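Local coordinates for glutaredoxin-like protein NrdH (Escherichia coli, PDB 1H75) that probably carries electrons to the ribonucleotide reductase system NrdEF, as a small glutaredoxin-like redox protein with a thioredoxin-like activity profile, at residues A[57-62]-A[69-74]; A[16-21]-A[26-31]. One frame throughout, in Å; residues are numbered along the deposited sequence.

Contact 1. Residues A[57-62]-A[69-74]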
# COMPACT_ATOMS: atom_id res chain seq x y z
N GLY A 57 -7.72 -3.69 6.09
CA GLY A 57 -8.96 -4.39 6.36
C GLY A 57 -9.16 -5.47 5.31
O GLY A 57 -8.26 -6.28 5.08
N ASP A 58 -10.33 -5.47 4.66
CA ASP A 58 -10.65 -6.46 3.62
C ASP A 58 -10.13 -6.08 2.24
O ASP A 58 -10.24 -6.87 1.31
CB ASP A 58 -12.17 -6.64 3.45
CG ASP A 58 -12.85 -7.22 4.66
OD1 ASP A 58 -12.19 -7.85 5.52
OD2 ASP A 58 -14.09 -7.06 4.72
N LEU A 59 -9.63 -4.86 2.10
CA LEU A 59 -9.14 -4.38 0.81
C LEU A 59 -7.67 -4.68 0.59
O LEU A 59 -6.87 -4.63 1.51
CB LEU A 59 -9.36 -2.86 0.71
CG LEU A 59 -10.79 -2.41 0.99
CD1 LEU A 59 -10.90 -0.90 0.78
CD2 LEU A 59 -11.76 -3.11 0.05
N SER A 60 -7.32 -4.99 -0.66
CA SER A 60 -5.93 -5.28 -1.00
C SER A 60 -5.77 -5.03 -2.49
O SER A 60 -6.45 -5.66 -3.31
CB SER A 60 -5.60 -6.74 -0.68
OG SER A 60 -6.30 -7.64 -1.53
N TRP A 61 -4.88 -4.11 -2.84
CA TRP A 61 -4.70 -3.78 -4.23
C TRP A 61 -3.25 -3.42 -4.51
O TRP A 61 -2.47 -3.18 -3.58
CB TRP A 61 -5.59 -2.61 -4.64
CG TRP A 61 -5.23 -1.28 -4.03
CD1 TRP A 61 -4.33 -0.38 -4.50
CD2 TRP A 61 -5.80 -0.71 -2.85
NE1 TRP A 61 -4.29 0.73 -3.69
CE2 TRP A 61 -5.19 0.55 -2.66
CE3 TRP A 61 -6.77 -1.14 -1.93
CZ2 TRP A 61 -5.52 1.39 -1.59
CZ3 TRP A 61 -7.11 -0.30 -0.87
CH2 TRP A 61 -6.48 0.96 -0.70
N SER A 62 -2.93 -3.34 -5.79
CA SER A 62 -1.56 -2.99 -6.20
C SER A 62 -1.56 -1.81 -7.16
O SER A 62 -2.58 -1.52 -7.78
CB SER A 62 -0.88 -4.19 -6.87
OG SER A 62 -1.58 -4.64 -8.02
N ILE A 69 -7.82 4.26 -2.66
CA ILE A 69 -7.35 5.01 -1.51
C ILE A 69 -8.53 5.76 -0.92
O ILE A 69 -8.64 5.87 0.30
CB ILE A 69 -6.23 6.00 -1.91
CG1 ILE A 69 -4.97 5.21 -2.30
CG2 ILE A 69 -5.91 6.94 -0.75
CD1 ILE A 69 -3.88 6.03 -2.98
N ASN A 70 -9.42 6.23 -1.78
CA ASN A 70 -10.59 6.94 -1.32
C ASN A 70 -11.53 6.06 -0.54
O ASN A 70 -12.39 6.56 0.19
CB ASN A 70 -11.31 7.61 -2.50
CG ASN A 70 -10.66 8.90 -2.90
OD1 ASN A 70 -9.88 9.49 -2.13
ND2 ASN A 70 -10.96 9.37 -4.10
N ARG A 71 -11.38 4.74 -0.67
CA ARG A 71 -12.24 3.84 0.11
C ARG A 71 -11.77 3.70 1.55
O ARG A 71 -12.41 3.03 2.35
CB ARG A 71 -12.32 2.46 -0.56
CG ARG A 71 -13.03 2.53 -1.91
CD ARG A 71 -13.30 1.15 -2.48
NE ARG A 71 -14.07 0.35 -1.53
CZ ARG A 71 -14.28 -0.96 -1.64
NH1 ARG A 71 -13.78 -1.63 -2.66
NH2 ARG A 71 -14.98 -1.59 -0.70
N LEU A 72 -10.65 4.34 1.88
CA LEU A 72 -10.09 4.30 3.23
C LEU A 72 -10.55 5.45 4.15
O LEU A 72 -10.12 5.52 5.30
CB LEU A 72 -8.56 4.32 3.16
CG LEU A 72 -7.96 3.19 2.32
CD1 LEU A 72 -6.44 3.29 2.36
CD2 LEU A 72 -8.43 1.83 2.84
N HIS A 73 -11.42 6.34 3.65
CA HIS A 73 -11.88 7.45 4.49
C HIS A 73 -12.59 6.87 5.70
O HIS A 73 -13.34 5.91 5.60
CB HIS A 73 -12.77 8.42 3.70
CG HIS A 73 -11.99 9.38 2.85
ND1 HIS A 73 -11.11 10.29 3.38
CD2 HIS A 73 -11.94 9.54 1.50
CE1 HIS A 73 -10.54 10.96 2.40
NE2 HIS A 73 -11.03 10.53 1.25
N PRO A 74 -12.37 7.48 6.86
CA PRO A 74 -13.01 6.96 8.07
C PRO A 74 -14.52 7.06 8.18
O PRO A 74 -15.14 8.01 7.72
CB PRO A 74 -12.28 7.70 9.19
CG PRO A 74 -11.97 9.03 8.58
CD PRO A 74 -11.54 8.67 7.15

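Contact 2. Residues A[16-21]-A[26-31]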
# COMPACT_ATOMS: atom_id res chain seq x y z
N ALA A 16 3.52 8.10 -4.95
CA ALA A 16 2.23 8.73 -5.21
C ALA A 16 1.21 8.26 -4.17
O ALA A 16 0.40 9.05 -3.65
CB ALA A 16 1.73 8.38 -6.60
N THR A 17 1.25 6.98 -3.85
CA THR A 17 0.32 6.41 -2.88
C THR A 17 0.52 6.99 -1.47
O THR A 17 -0.45 7.34 -0.79
CB THR A 17 0.46 4.87 -2.85
OG1 THR A 17 0.08 4.36 -4.14
CG2 THR A 17 -0.42 4.26 -1.75
N LYS A 18 1.77 7.09 -1.04
CA LYS A 18 2.10 7.62 0.28
C LYS A 18 1.61 9.07 0.38
O LYS A 18 0.95 9.46 1.34
CB LYS A 18 3.62 7.56 0.50
CG LYS A 18 4.13 8.31 1.73
CD LYS A 18 5.65 8.16 1.85
CE LYS A 18 6.23 9.06 2.94
NZ LYS A 18 7.70 8.85 3.08
N ARG A 19 1.94 9.86 -0.63
CA ARG A 19 1.54 11.26 -0.69
C ARG A 19 0.02 11.40 -0.66
O ARG A 19 -0.52 12.28 0.00
CB ARG A 19 2.09 11.89 -1.98
CG ARG A 19 1.67 13.35 -2.20
CD ARG A 19 2.50 14.32 -1.37
NE ARG A 19 2.34 14.12 0.06
CZ ARG A 19 2.86 14.93 0.99
NH1 ARG A 19 3.57 15.99 0.62
NH2 ARG A 19 2.68 14.66 2.28
N ALA A 20 -0.67 10.53 -1.40
CA ALA A 20 -2.14 10.58 -1.45
C ALA A 20 -2.72 10.30 -0.07
O ALA A 20 -3.70 10.95 0.35
CB ALA A 20 -2.66 9.57 -2.46
N MET A 21 -2.14 9.33 0.63
CA MET A 21 -2.65 9.02 1.96
C MET A 21 -2.37 10.17 2.93
O MET A 21 -3.21 10.51 3.76
CB MET A 21 -2.02 7.72 2.45
CG MET A 21 -2.47 6.55 1.60
SD MET A 21 -2.41 5.02 2.52
CE MET A 21 -2.83 3.80 1.22
N PHE A 26 -4.44 10.15 6.52
CA PHE A 26 -4.50 8.74 6.93
C PHE A 26 -3.23 8.29 7.66
O PHE A 26 -2.13 8.76 7.38
CB PHE A 26 -4.65 7.80 5.72
CG PHE A 26 -5.90 8.01 4.90
CD1 PHE A 26 -6.00 7.44 3.64
CD2 PHE A 26 -6.96 8.75 5.39
CE1 PHE A 26 -7.15 7.60 2.87
CE2 PHE A 26 -8.12 8.92 4.62
CZ PHE A 26 -8.21 8.35 3.37
N ASP A 27 -3.38 7.38 8.62
CA ASP A 27 -2.21 6.85 9.31
C ASP A 27 -1.93 5.52 8.64
O ASP A 27 -2.86 4.77 8.38
CB ASP A 27 -2.48 6.64 10.79
CG ASP A 27 -2.62 7.94 11.54
OD1 ASP A 27 -1.74 8.81 11.40
OD2 ASP A 27 -3.63 8.09 12.26
N PHE A 28 -0.67 5.24 8.36
CA PHE A 28 -0.31 3.98 7.73
C PHE A 28 1.11 3.59 8.09
O PHE A 28 1.89 4.41 8.57
CB PHE A 28 -0.43 4.08 6.20
CG PHE A 28 0.37 5.21 5.61
CD1 PHE A 28 1.70 5.03 5.25
CD2 PHE A 28 -0.20 6.47 5.47
CE1 PHE A 28 2.45 6.09 4.76
CE2 PHE A 28 0.55 7.54 4.99
CZ PHE A 28 1.87 7.35 4.63
N GLU A 29 1.42 2.32 7.87
CA GLU A 29 2.75 1.80 8.12
C GLU A 29 3.31 1.41 6.76
O GLU A 29 2.56 1.09 5.83
CB GLU A 29 2.71 0.58 9.05
CG GLU A 29 1.81 -0.56 8.60
CD GLU A 29 1.91 -1.77 9.52
OE1 GLU A 29 2.43 -1.63 10.65
OE2 GLU A 29 1.45 -2.87 9.12
N MET A 30 4.63 1.48 6.63
CA MET A 30 5.24 1.10 5.37
C MET A 30 6.19 -0.04 5.62
O MET A 30 6.81 -0.12 6.68
CB MET A 30 6.00 2.28 4.78
CG MET A 30 5.12 3.46 4.44
SD MET A 30 6.09 4.75 3.70
CE MET A 30 5.63 4.58 1.99
N ILE A 31 6.27 -0.94 4.65
CA ILE A 31 7.17 -2.08 4.74
C ILE A 31 7.86 -2.18 3.40
O ILE A 31 7.23 -2.44 2.38
CB ILE A 31 6.42 -3.37 5.01
CG1 ILE A 31 5.81 -3.31 6.41
CG2 ILE A 31 7.39 -4.58 4.82
CD1 ILE A 31 5.03 -4.53 6.80

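Contact 1. Residues A[57-62]-A[69-74]
L59 and W61, two residues apart on the last strand of the thioredoxin-fold sheet, reach across to I69, R71 and L72, where helix 66-69 runs out into a single 3-10 turn. All the contacts are made by side chains of the strand, and no hydrogen bond links the two segments. L59 meets R71 with both methyls. Its CD2 sits 3.4 Å off the plane of the R71 guanidinium, over one face and displaced from its centre, with R71 NH2 3.6 Å away, while CD1 packs against the aliphatic start of the arginine, 3.9 Å from R71 CB. The chain of R71 is extended at chi2 and bent at chi3 (56°), which turns the guanidinium face toward L59 CD2. L59 CD1 also lies 4.2 Å from L72 CD2. Replacing L59 by an alanine would probably open a gap beside L72 and leave the R71 guanidinium without the methyl that covers this face, freer to swing into solvent.

Deeper in, the benzo end of the W61 indole does the touching. CH2 meets L72 CD1 at 3.8 Å, with the methyl at the ring edge and near its plane, and CZ2 lies 3.9 Å from I69 CG1, the two side chains crossing at about a right angle. The indole reaches this side with CG set between the backbone N and the carbonyl carbon (chi1 68°), and L59 CB lies in plane at another part of its edge.

Behind this first shell, W61 is tied by backbone hydrogen bonds to V54 on the adjacent strand, I69 packs on T17 and A20 of helix 12-23, and L72 touches M21. The 3-10 turn is itself closed by L72 N bonding to I69 O at 3.0 Å.

Contact 2. Residues A[16-21]-A[26-31]
M21 of helix 12-23 packs against F28 and F26 at the helix-to-strand half of the beta-alpha-beta unit formed by strand 3-7, this helix and strand 29-32, the N-terminal unit of the thioredoxin fold. Its CB meets the F28 ring first, 3.6 Å from CE2, and approaches obliquely. CG, anti to the carbonyl carbon (chi1 -66°), then passes F26 CD1 at 4.2 Å. From there the extended chain brings SD, again obliquely, to the F28 ring in a Met-aromatic contact, 4.6 Å from the centroid. CE, beyond SD, is not in contact with segment 26-31; the side chain as a whole also touches I3 and I5 of strand 3-7 and V54 of strand 53-56, placing it between helix and sheet.

One turn earlier in the helix, the fully extended K18 crosses F28 at about a right angle, with K18 CG 3.8 Å from F28 CZ, next to the CE2 that M21 CB meets. K18 CD continues to the methyl of M30, which the bend at chi3 (104°) turns toward the lysine, with M30 CE 3.6 Å from K18 CD. The aliphatic part of K18 thus flanks this partly exposed margin of the contact.

Where the chain returns from the helix, the backbone makes the sole hydrogen bond between the two segments: F26 N donates to M21 O over 3.0 Å, nearly straight at 169°.

Contact 2 comes first along the chain, both of its segments preceding those of contact 1, and their centres lie 11 Å apart. Both reach the same four-stranded sheet, but through its two outermost strands, 29-32 for contact 2 and 59-62 for contact 1, with strands 3-7 and 53-56 between them. They meet directly at F26, whose ring packs on I69 and L72 and meets H73 edge-to-face, and at A20, which touches I69. Segment 69-74 is thereby packed against both the last strand and helix 12-23. C11 and C14, at the start of that helix, probably form the redox-active disulfide, so the helix carrying the pair is packed at its far part by both contacts.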